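Local coordinates for P450 epoxidase (Sorangium cellulosum, PDB 1Q5D), which belongs to the cytochrome P450 family of haem-thiolate proteins and carries an iron protoporphyrin IX buried in its largely helical fold, at residues I153-I158 / A254-T259. Numbering follows the deposited sequence.
Sequences IPMRAI and AGTDTT. With HEM (protoporphyrin IX containing Fe), chain B.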
ATOM      1  N   ILE A 153       9.264   7.554   7.900  1.00 31.16           N
ATOM      2  CA  ILE A 153      10.009   6.290   7.811  1.00 30.29           C
ATOM      3  C   ILE A 153      10.063   5.653   6.420  1.00 29.40           C
ATOM      4  O   ILE A 153      11.143   5.369   5.901  1.00 29.46           O
ATOM      5  CB  ILE A 153       9.516   5.280   8.885  1.00 30.41           C
ATOM      6  CG1 ILE A 153       9.792   5.838  10.285  1.00 30.02           C
ATOM      7  CG2 ILE A 153      10.202   3.923   8.701  1.00 30.35           C
ATOM      8  CD1 ILE A 153       9.146   5.052  11.398  1.00 29.36           C
ATOM      9  N   PRO A 154       8.911   5.388   5.812  1.00 29.14           N
ATOM     10  CA  PRO A 154       8.886   4.671   4.529  1.00 28.78           C
ATOM     11  C   PRO A 154       9.708   5.240   3.377  1.00 28.69           C
ATOM     12  O   PRO A 154      10.238   4.442   2.607  1.00 27.09           O
ATOM     13  CB  PRO A 154       7.405   4.649   4.169  1.00 28.88           C
ATOM     14  CG  PRO A 154       6.734   4.686   5.512  1.00 28.83           C
ATOM     15  CD  PRO A 154       7.550   5.666   6.307  1.00 29.24           C
ATOM     16  N   MET A 155       9.813   6.558   3.216  1.00 29.11           N
ATOM     17  CA  MET A 155      10.613   7.019   2.079  1.00 30.34           C
ATOM     18  C   MET A 155      12.087   6.854   2.384  1.00 29.54           C
ATOM     19  O   MET A 155      12.894   6.567   1.496  1.00 28.70           O
ATOM     20  CB  MET A 155      10.317   8.471   1.687  1.00 31.75           C
ATOM     21  CG  MET A 155      10.932   8.868   0.347  1.00 33.01           C
ATOM     22  SD  MET A 155      10.287   7.935  -1.057  1.00 35.84           S
ATOM     23  CE  MET A 155      11.736   7.561  -1.986  1.00 36.02           C
ATOM     24  N   ARG A 156      12.449   7.036   3.644  1.00 30.15           N
ATOM     25  CA  ARG A 156      13.858   6.822   4.001  1.00 30.83           C
ATOM     26  C   ARG A 156      14.251   5.401   3.605  1.00 30.45           C
ATOM     27  O   ARG A 156      15.310   5.185   3.012  1.00 31.63           O
ATOM     28  CB  ARG A 156      14.116   7.081   5.488  1.00 31.19           C
ATOM     29  CG  ARG A 156      15.561   6.744   5.932  1.00 31.84           C
ATOM     30  CD  ARG A 156      16.570   7.909   5.808  1.00 33.70           C
ATOM     31  NE  ARG A 156      16.662   8.473   4.456  1.00 34.82           N
ATOM     32  CZ  ARG A 156      17.562   8.116   3.548  1.00 36.52           C
ATOM     33  NH1 ARG A 156      18.473   7.187   3.830  1.00 37.48           N
ATOM     34  NH2 ARG A 156      17.563   8.693   2.348  1.00 36.69           N
ATOM     35  N   ALA A 157      13.377   4.434   3.892  1.00 28.74           N
ATOM     36  CA  ALA A 157      13.645   3.028   3.565  1.00 27.84           C
ATOM     37  C   ALA A 157      13.855   2.836   2.072  1.00 28.24           C
ATOM     38  O   ALA A 157      14.848   2.232   1.624  1.00 26.79           O
ATOM     39  CB  ALA A 157      12.475   2.146   4.029  1.00 28.71           C
ATOM     40  N   ILE A 158      12.896   3.330   1.289  1.00 26.66           N
ATOM     41  CA  ILE A 158      12.996   3.214  -0.153  1.00 28.26           C
ATOM     42  C   ILE A 158      14.234   3.950  -0.691  1.00 27.52           C
ATOM     43  O   ILE A 158      14.921   3.438  -1.564  1.00 27.64           O
ATOM     44  CB  ILE A 158      11.711   3.742  -0.832  1.00 28.20           C
ATOM     45  CG1 ILE A 158      10.536   2.813  -0.508  1.00 29.75           C
ATOM     46  CG2 ILE A 158      11.902   3.840  -2.330  1.00 29.25           C
ATOM     47  CD1 ILE A 158       9.199   3.259  -1.105  1.00 28.64           C
ATOM     48  N   ALA A 254       3.976   3.157  -4.509  1.00 27.71           N
ATOM     49  CA  ALA A 254       3.268   2.041  -3.901  1.00 29.06           C
ATOM     50  C   ALA A 254       3.727   1.794  -2.470  1.00 29.32           C
ATOM     51  O   ALA A 254       2.956   1.291  -1.643  1.00 29.95           O
ATOM     52  CB  ALA A 254       3.430   0.770  -4.743  1.00 28.32           C
ATOM     53  N   GLY A 255       4.976   2.144  -2.181  1.00 30.32           N
ATOM     54  CA  GLY A 255       5.605   1.765  -0.923  1.00 30.22           C
ATOM     55  C   GLY A 255       5.628   2.835   0.147  1.00 30.21           C
ATOM     56  O   GLY A 255       6.106   2.598   1.257  1.00 30.12           O
ATOM     57  N   THR A 256       5.114   4.012  -0.182  1.00 30.38           N
ATOM     58  CA  THR A 256       5.138   5.121   0.752  1.00 31.39           C
ATOM     59  C   THR A 256       3.935   5.152   1.696  1.00 31.03           C
ATOM     60  O   THR A 256       4.051   4.827   2.875  1.00 28.91           O
ATOM     61  CB  THR A 256       5.237   6.426  -0.037  1.00 33.18           C
ATOM     62  OG1 THR A 256       6.527   6.484  -0.652  1.00 35.75           O
ATOM     63  CG2 THR A 256       5.235   7.607   0.891  1.00 34.58           C
ATOM     64  N   ASP A 257       2.777   5.554   1.175  1.00 29.16           N
ATOM     65  CA  ASP A 257       1.623   5.732   2.031  1.00 30.82           C
ATOM     66  C   ASP A 257       1.140   4.412   2.649  1.00 28.43           C
ATOM     67  O   ASP A 257       0.715   4.378   3.788  1.00 28.17           O
ATOM     68  CB  ASP A 257       0.496   6.432   1.258  1.00 32.56           C
ATOM     69  CG  ASP A 257       0.785   7.926   1.050  1.00 34.72           C
ATOM     70  OD1 ASP A 257       1.853   8.400   1.497  1.00 35.40           O
ATOM     71  OD2 ASP A 257       0.015   8.703   0.461  1.00 36.81           O
ATOM     72  N   THR A 258       1.206   3.336   1.885  1.00 27.85           N
ATOM     73  CA  THR A 258       0.812   2.029   2.393  1.00 27.92           C
ATOM     74  C   THR A 258       1.547   1.764   3.702  1.00 27.78           C
ATOM     75  O   THR A 258       0.939   1.437   4.721  1.00 26.80           O
ATOM     76  CB  THR A 258       1.143   0.936   1.355  1.00 28.96           C
ATOM     77  OG1 THR A 258       2.523   1.041   0.975  1.00 29.02           O
ATOM     78  CG2 THR A 258       0.414   1.197   0.049  1.00 29.87           C
ATOM     79  N   THR A 259       2.866   1.933   3.691  1.00 27.14           N
ATOM     80  CA  THR A 259       3.643   1.604   4.885  1.00 26.07           C
ATOM     81  C   THR A 259       3.383   2.552   6.052  1.00 25.47           C
ATOM     82  O   THR A 259       3.424   2.148   7.207  1.00 24.46           O
ATOM     83  CB  THR A 259       5.140   1.579   4.560  1.00 27.15           C
ATOM     84  OG1 THR A 259       5.368   0.820   3.357  1.00 27.55           O
ATOM     85  CG2 THR A 259       5.887   0.820   5.647  1.00 25.91           C
TER
HETATM   86  CHA HEM B 440       1.290  -4.406  -5.330  1.00 26.23           C
HETATM   87  CHB HEM B 440      -0.335  -3.983  -0.813  1.00 24.24           C
HETATM   88  CHC HEM B 440       3.945  -2.118   0.547  1.00 24.84           C
HETATM   89  CHD HEM B 440       5.327  -2.001  -4.055  1.00 25.90           C
HETATM   90  C1A HEM B 440       0.517  -4.535  -4.208  1.00 26.19           C
HETATM   91  C2A HEM B 440      -0.765  -5.197  -4.134  1.00 26.62           C
HETATM   92  C3A HEM B 440      -1.225  -5.065  -2.890  1.00 26.01           C
HETATM   93  C4A HEM B 440      -0.243  -4.323  -2.134  1.00 26.16           C
HETATM   94  CMA HEM B 440      -2.570  -5.623  -2.348  1.00 27.78           C
HETATM   95  CAA HEM B 440      -1.461  -5.924  -5.309  1.00 27.78           C
HETATM   96  CBA HEM B 440      -2.510  -5.017  -5.959  1.00 28.37           C
HETATM   97  CGA HEM B 440      -3.243  -5.794  -7.039  1.00 30.70           C
HETATM   98  O1A HEM B 440      -4.067  -5.184  -7.788  1.00 30.17           O
HETATM   99  O2A HEM B 440      -2.992  -7.027  -7.172  1.00 31.40           O
HETATM  100  C1B HEM B 440       0.692  -3.448  -0.091  1.00 25.03           C
HETATM  101  C2B HEM B 440       0.622  -3.201   1.328  1.00 25.56           C
HETATM  102  C3B HEM B 440       1.777  -2.677   1.703  1.00 26.09           C
HETATM  103  C4B HEM B 440       2.640  -2.573   0.545  1.00 25.88           C
HETATM  104  CMB HEM B 440      -0.589  -3.455   2.267  1.00 25.72           C
HETATM  105  CAB HEM B 440       2.058  -2.298   3.167  1.00 27.76           C
HETATM  106  CBB HEM B 440       3.015  -1.437   3.499  1.00 30.06           C
HETATM  107  C1C HEM B 440       4.719  -1.956  -0.563  1.00 24.90           C
HETATM  108  C2C HEM B 440       6.088  -1.492  -0.596  1.00 25.32           C
HETATM  109  C3C HEM B 440       6.457  -1.462  -1.880  1.00 25.85           C
HETATM  110  C4C HEM B 440       5.339  -1.920  -2.683  1.00 26.41           C
HETATM  111  CMC HEM B 440       6.907  -1.119   0.669  1.00 24.22           C
HETATM  112  CAC HEM B 440       7.792  -1.048  -2.525  1.00 26.49           C
HETATM  113  CBC HEM B 440       8.889  -0.893  -1.789  1.00 30.33           C
HETATM  114  C1D HEM B 440       4.340  -2.574  -4.817  1.00 25.99           C
HETATM  115  C2D HEM B 440       4.366  -2.598  -6.250  1.00 25.66           C
HETATM  116  C3D HEM B 440       3.120  -3.348  -6.657  1.00 25.66           C
HETATM  117  C4D HEM B 440       2.455  -3.682  -5.427  1.00 25.70           C
HETATM  118  CMD HEM B 440       5.450  -2.007  -7.167  1.00 25.66           C
HETATM  119  CAD HEM B 440       2.667  -3.701  -8.084  1.00 26.21           C
HETATM  120  CBD HEM B 440       2.980  -5.192  -8.252  1.00 26.45           C
HETATM  121  CGD HEM B 440       2.550  -5.678  -9.613  1.00 27.26           C
HETATM  122  O1D HEM B 440       1.532  -5.152 -10.131  1.00 26.46           O
HETATM  123  O2D HEM B 440       3.225  -6.581 -10.192  1.00 28.25           O
HETATM  124  NA  HEM B 440       0.817  -4.008  -2.971  1.00 25.28           N
HETATM  125  NB  HEM B 440       1.946  -3.061  -0.568  1.00 24.90           N
HETATM  126  NC  HEM B 440       4.301  -2.193  -1.847  1.00 25.94           N
HETATM  127  ND  HEM B 440       3.199  -3.211  -4.360  1.00 25.77           N
HETATM  128 FE   HEM B 440       2.619  -3.262  -2.388  1.00 26.02          FE
HETATM  129  O   HOH W   1       1.647  -1.308  -2.711  1.00 32.96           O
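Pro154, in the first turn of helix 154-161, lays its ring against the carbonyl oxygens of Gly255 and Thr256 and the side chain of Thr259, where the helix beside the haem is interrupted. Its CB sits 3.6 Å from Thr256 O, and its CG meets CB of Thr259 at the same distance, the two side chains running past each other in opposite directions. One turn on, Ile158 has CG1 anti to its carbonyl carbon (chi1 -68°) and an extended chain beyond, which carries CD1 to the peptide of Gly255, 3.8 Å from its C; with no side chain, the glycine lets the methyl approach its backbone. The bent chain of Met155 adds a looser touch, SD lying 4.1 Å from Thr256 OG1, a hydroxyl that is hydrogen-bonded to Ile252 O.

Two threonine hydroxyls reach back to carbonyls four residues earlier and so span the break. Thr258 OG1 donates to Ala254 O at 2.7 Å, in the carbonyl plane and on a lone pair, while the water bound to the haem iron donates to the same oxygen. Thr259 OG1 donates to Gly255 O from above the carbonyl plane, 41° out of it.

On the haem side, Gly255 CA comes within 3.3 Å of haem C2C, and Ala254 CB sits over the same porphyrin face at CHD; Ala254 and Thr258 also touch the second ligand bound in the model. The sequence AGTDTT matches the Ala/Gly-Gly-x-Asp/Glu-Thr signature of the long distal helix of P450s, whose kink lies over the haem where a water is bound to the iron; here helix 154-161 backs that kink on the side remote from the iron.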